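Local structure of D-aminopeptidase (Burkholderia sp. LK4, 5TZB) at residues Ile30-Val44 with Thr200-Thr213. The protein probably hydrolyses peptides and amides with an amino-terminal beta-amino acid, as a beta-aminopeptidase of family S58, grouped with the Ntn hydrolases. Residues are numbered along the deposited sequence; the frame is centred on the assembly and turned at random.
Sequences IGLGTPGRFNAITDV and TASRVLAADAGGWT
Ser-202 and Asp-43 meet through a very short hydrogen bond, 2.5 Å from OG to OD2, where the loop leading to strand 48-56 lies along strand 197-204, part of a beta-hairpin with strand 213-220 in this Ntn-hydrolase-like alpha-beta-beta-alpha fold. With chi1 at 70°, the serine OG sits between its own N and carbonyl carbon; a hydroxyl suits this place because it can donate to Asp-43 OD2 while accepting from Gly-36 N (3.0 Å). Gly-36, with only hydrogens on CA, fits closely between that pair and Val-204 CG2. Asp-43 also ties its own loop: OD1 takes Phe-38 N on its syn lone pair, while Ala-40 N approaches OD2 from above the carboxylate plane.

Further polar groups stand in for a regular strand partner. Asn-39 supplies a side-chain carbonyl, OD1, to Ser-202 N at 3.0 Å; the Thr-200 hydroxyl receives Ile-41 N at 2.9 Å while bonding Ala-216 O. Backbone to backbone, Val-204 N donates to Thr-34 O.

Arg-203 bends at chi2 (-71°), packs CD against Gly-33 C and reaches helix 331-355. Its length and several N-H groups serve salt bridges to Glu-343 and Glu-347, a weak NH2 bond to Ile-30 O, and an NH1 bond to Ser-202 O, near the guanidinium plane.

Apolar contacts fill in between: Ala-40 CB meets Thr-200 CG2, and Val-204 CG2 presses on Gly-36 CA at a tight 3.5 Å.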
# COMPACT_ATOMS: atom_id res chain seq x y z
N ILE C 30 -13.02 -30.44 -1.03
CA ILE C 30 -12.99 -28.99 -1.21
C ILE C 30 -12.28 -28.61 -2.50
O ILE C 30 -11.13 -28.99 -2.70
CB ILE C 30 -12.27 -28.28 -0.04
CG1 ILE C 30 -12.91 -28.61 1.31
CG2 ILE C 30 -12.23 -26.78 -0.29
CD1 ILE C 30 -14.31 -28.11 1.47
N GLY C 31 -12.97 -27.89 -3.37
CA GLY C 31 -12.38 -27.46 -4.61
C GLY C 31 -12.14 -28.64 -5.54
O GLY C 31 -12.67 -29.73 -5.32
N LEU C 32 -11.31 -28.42 -6.55
CA LEU C 32 -11.11 -29.44 -7.58
C LEU C 32 -9.69 -30.02 -7.65
O LEU C 32 -9.44 -31.00 -8.38
CB LEU C 32 -11.51 -28.88 -8.94
CG LEU C 32 -13.00 -28.59 -9.07
CD1 LEU C 32 -13.29 -27.57 -10.16
CD2 LEU C 32 -13.74 -29.89 -9.34
N GLY C 33 -8.75 -29.44 -6.90
CA GLY C 33 -7.35 -29.80 -7.00
C GLY C 33 -7.01 -31.06 -6.21
O GLY C 33 -7.87 -31.60 -5.50
N THR C 34 -5.78 -31.52 -6.34
CA THR C 34 -5.32 -32.74 -5.67
C THR C 34 -4.32 -32.49 -4.55
O THR C 34 -3.28 -31.86 -4.76
CB THR C 34 -4.71 -33.72 -6.69
OG1 THR C 34 -5.69 -34.02 -7.69
CG2 THR C 34 -4.28 -35.02 -6.01
N PRO C 35 -4.61 -32.99 -3.34
CA PRO C 35 -3.71 -32.73 -2.22
C PRO C 35 -2.38 -33.46 -2.34
O PRO C 35 -2.28 -34.46 -3.05
CB PRO C 35 -4.50 -33.25 -1.00
CG PRO C 35 -5.48 -34.23 -1.55
CD PRO C 35 -5.77 -33.83 -2.97
N GLY C 36 -1.37 -32.94 -1.65
CA GLY C 36 -0.09 -33.61 -1.52
C GLY C 36 -0.22 -34.76 -0.53
O GLY C 36 -1.32 -35.01 -0.00
N ARG C 37 0.89 -35.43 -0.28
CA ARG C 37 0.93 -36.65 0.52
C ARG C 37 0.33 -36.51 1.93
O ARG C 37 -0.46 -37.36 2.36
CB ARG C 37 2.37 -37.13 0.65
CG ARG C 37 2.53 -38.33 1.57
CD ARG C 37 3.94 -38.86 1.50
NE ARG C 37 4.24 -39.72 2.64
CZ ARG C 37 5.47 -40.06 3.01
NH1 ARG C 37 6.52 -39.58 2.36
NH2 ARG C 37 5.64 -40.86 4.06
N PHE C 38 0.71 -35.46 2.65
CA PHE C 38 0.20 -35.29 4.01
C PHE C 38 -1.05 -34.41 4.05
O PHE C 38 -1.71 -34.31 5.10
CB PHE C 38 1.28 -34.68 4.92
CG PHE C 38 2.57 -35.45 4.93
CD1 PHE C 38 2.62 -36.74 5.42
CD2 PHE C 38 3.75 -34.86 4.47
CE1 PHE C 38 3.81 -37.45 5.43
CE2 PHE C 38 4.94 -35.56 4.48
CZ PHE C 38 4.97 -36.86 4.96
N ASN C 39 -1.38 -33.82 2.90
CA ASN C 39 -2.39 -32.77 2.84
C ASN C 39 -2.13 -31.73 3.92
O ASN C 39 -2.96 -31.51 4.81
CB ASN C 39 -3.81 -33.34 2.96
CG ASN C 39 -4.87 -32.31 2.58
OD1 ASN C 39 -4.56 -31.30 1.95
ND2 ASN C 39 -6.12 -32.58 2.94
N ALA C 40 -0.94 -31.14 3.88
CA ALA C 40 -0.49 -30.21 4.91
C ALA C 40 0.60 -29.31 4.34
O ALA C 40 1.15 -29.59 3.28
CB ALA C 40 0.01 -30.97 6.14
N ILE C 41 0.92 -28.23 5.06
CA ILE C 41 1.94 -27.30 4.59
C ILE C 41 3.30 -28.01 4.48
O ILE C 41 4.16 -27.61 3.70
CB ILE C 41 2.03 -26.06 5.53
CG1 ILE C 41 2.84 -24.92 4.88
CG2 ILE C 41 2.60 -26.45 6.89
CD1 ILE C 41 2.74 -23.59 5.60
N THR C 42 3.46 -29.09 5.23
CA THR C 42 4.69 -29.88 5.22
C THR C 42 4.90 -30.66 3.91
O THR C 42 5.95 -31.26 3.70
CB THR C 42 4.71 -30.84 6.42
OG1 THR C 42 3.48 -31.58 6.48
CG2 THR C 42 4.86 -30.05 7.70
N ASP C 43 3.91 -30.63 3.02
CA ASP C 43 4.07 -31.19 1.68
C ASP C 43 5.04 -30.33 0.85
O ASP C 43 5.63 -30.81 -0.12
CB ASP C 43 2.73 -31.30 0.97
CG ASP C 43 1.91 -32.49 1.45
OD1 ASP C 43 2.51 -33.54 1.78
OD2 ASP C 43 0.67 -32.37 1.53
N VAL C 44 5.23 -29.07 1.24
CA VAL C 44 6.30 -28.26 0.68
C VAL C 44 7.59 -28.75 1.32
O VAL C 44 7.79 -28.59 2.52
CB VAL C 44 6.09 -26.75 0.96
CG1 VAL C 44 7.24 -25.90 0.40
CG2 VAL C 44 4.75 -26.28 0.37
N THR C 200 -4.68 -27.24 8.31
CA THR C 200 -3.67 -27.26 7.26
C THR C 200 -4.13 -28.07 6.05
O THR C 200 -5.00 -28.93 6.16
CB THR C 200 -2.34 -27.83 7.80
OG1 THR C 200 -1.30 -27.61 6.84
CG2 THR C 200 -2.45 -29.33 8.08
N ALA C 201 -3.57 -27.77 4.88
CA ALA C 201 -3.90 -28.48 3.64
C ALA C 201 -2.88 -28.13 2.57
O ALA C 201 -2.10 -27.19 2.72
CB ALA C 201 -5.31 -28.13 3.16
N SER C 202 -2.89 -28.90 1.48
CA SER C 202 -2.01 -28.64 0.36
C SER C 202 -2.62 -29.04 -0.97
O SER C 202 -3.61 -29.79 -1.03
CB SER C 202 -0.68 -29.39 0.55
OG SER C 202 -0.88 -30.78 0.42
N ARG C 203 -2.01 -28.54 -2.04
CA ARG C 203 -2.38 -28.90 -3.41
C ARG C 203 -1.11 -29.09 -4.23
O ARG C 203 -0.14 -28.34 -4.07
CB ARG C 203 -3.25 -27.81 -4.04
CG ARG C 203 -4.62 -27.64 -3.41
CD ARG C 203 -5.54 -28.80 -3.73
NE ARG C 203 -6.91 -28.58 -3.25
CZ ARG C 203 -7.34 -28.88 -2.03
NH1 ARG C 203 -6.50 -29.42 -1.15
NH2 ARG C 203 -8.60 -28.65 -1.68
N VAL C 204 -1.13 -30.07 -5.12
CA VAL C 204 -0.01 -30.31 -6.01
C VAL C 204 -0.45 -30.02 -7.44
O VAL C 204 -1.44 -30.57 -7.90
CB VAL C 204 0.49 -31.78 -5.93
CG1 VAL C 204 1.65 -32.00 -6.90
CG2 VAL C 204 0.92 -32.14 -4.51
N LEU C 205 0.27 -29.17 -8.15
CA LEU C 205 -0.07 -28.89 -9.54
C LEU C 205 0.39 -30.04 -10.43
O LEU C 205 1.30 -30.79 -10.07
CB LEU C 205 0.58 -27.59 -10.02
CG LEU C 205 0.24 -26.31 -9.28
CD1 LEU C 205 0.67 -25.06 -10.06
CD2 LEU C 205 -1.23 -26.27 -8.95
N ALA C 206 -0.27 -30.18 -11.57
CA ALA C 206 0.13 -31.19 -12.55
C ALA C 206 1.47 -30.84 -13.20
O ALA C 206 1.92 -29.70 -13.14
CB ALA C 206 -0.95 -31.35 -13.62
N ALA C 207 2.11 -31.85 -13.79
CA ALA C 207 3.40 -31.66 -14.42
C ALA C 207 3.35 -30.60 -15.52
O ALA C 207 4.23 -29.75 -15.61
CB ALA C 207 3.89 -32.98 -14.98
N ASP C 208 2.30 -30.63 -16.34
CA ASP C 208 2.11 -29.63 -17.39
C ASP C 208 1.87 -28.20 -16.84
O ASP C 208 1.82 -27.25 -17.61
CB ASP C 208 0.98 -30.04 -18.34
CG ASP C 208 -0.38 -29.95 -17.71
OD1 ASP C 208 -0.50 -30.07 -16.47
OD2 ASP C 208 -1.36 -29.78 -18.47
N ALA C 209 1.61 -28.09 -15.53
CA ALA C 209 1.42 -26.79 -14.86
C ALA C 209 2.61 -26.37 -13.97
O ALA C 209 2.50 -25.44 -13.18
CB ALA C 209 0.13 -26.80 -14.04
N GLY C 210 3.73 -27.09 -14.05
CA GLY C 210 4.90 -26.75 -13.25
C GLY C 210 5.22 -27.71 -12.11
O GLY C 210 6.31 -27.68 -11.55
N GLY C 211 4.26 -28.55 -11.76
CA GLY C 211 4.46 -29.56 -10.73
C GLY C 211 4.67 -29.04 -9.31
O GLY C 211 5.01 -29.81 -8.41
N TRP C 212 4.44 -27.74 -9.09
CA TRP C 212 4.68 -27.17 -7.77
C TRP C 212 3.63 -27.54 -6.72
O TRP C 212 2.48 -27.87 -7.04
CB TRP C 212 4.78 -25.65 -7.87
CG TRP C 212 5.86 -25.22 -8.80
CD1 TRP C 212 7.18 -25.52 -8.70
CD2 TRP C 212 5.71 -24.43 -9.98
NE1 TRP C 212 7.88 -24.96 -9.75
CE2 TRP C 212 6.99 -24.29 -10.55
CE3 TRP C 212 4.61 -23.82 -10.61
CZ2 TRP C 212 7.21 -23.56 -11.72
CZ3 TRP C 212 4.83 -23.10 -11.77
CH2 TRP C 212 6.12 -22.97 -12.31
N THR C 213 4.05 -27.50 -5.46
CA THR C 213 3.17 -27.74 -4.33
C THR C 213 2.85 -26.43 -3.61
O THR C 213 3.73 -25.57 -3.46
CB THR C 213 3.81 -28.71 -3.34
OG1 THR C 213 4.05 -29.97 -4.00
CG2 THR C 213 2.90 -28.93 -2.11
O HOH W 1 -4.09 -29.81 -7.58
O HOH W 2 4.45 -32.32 -2.68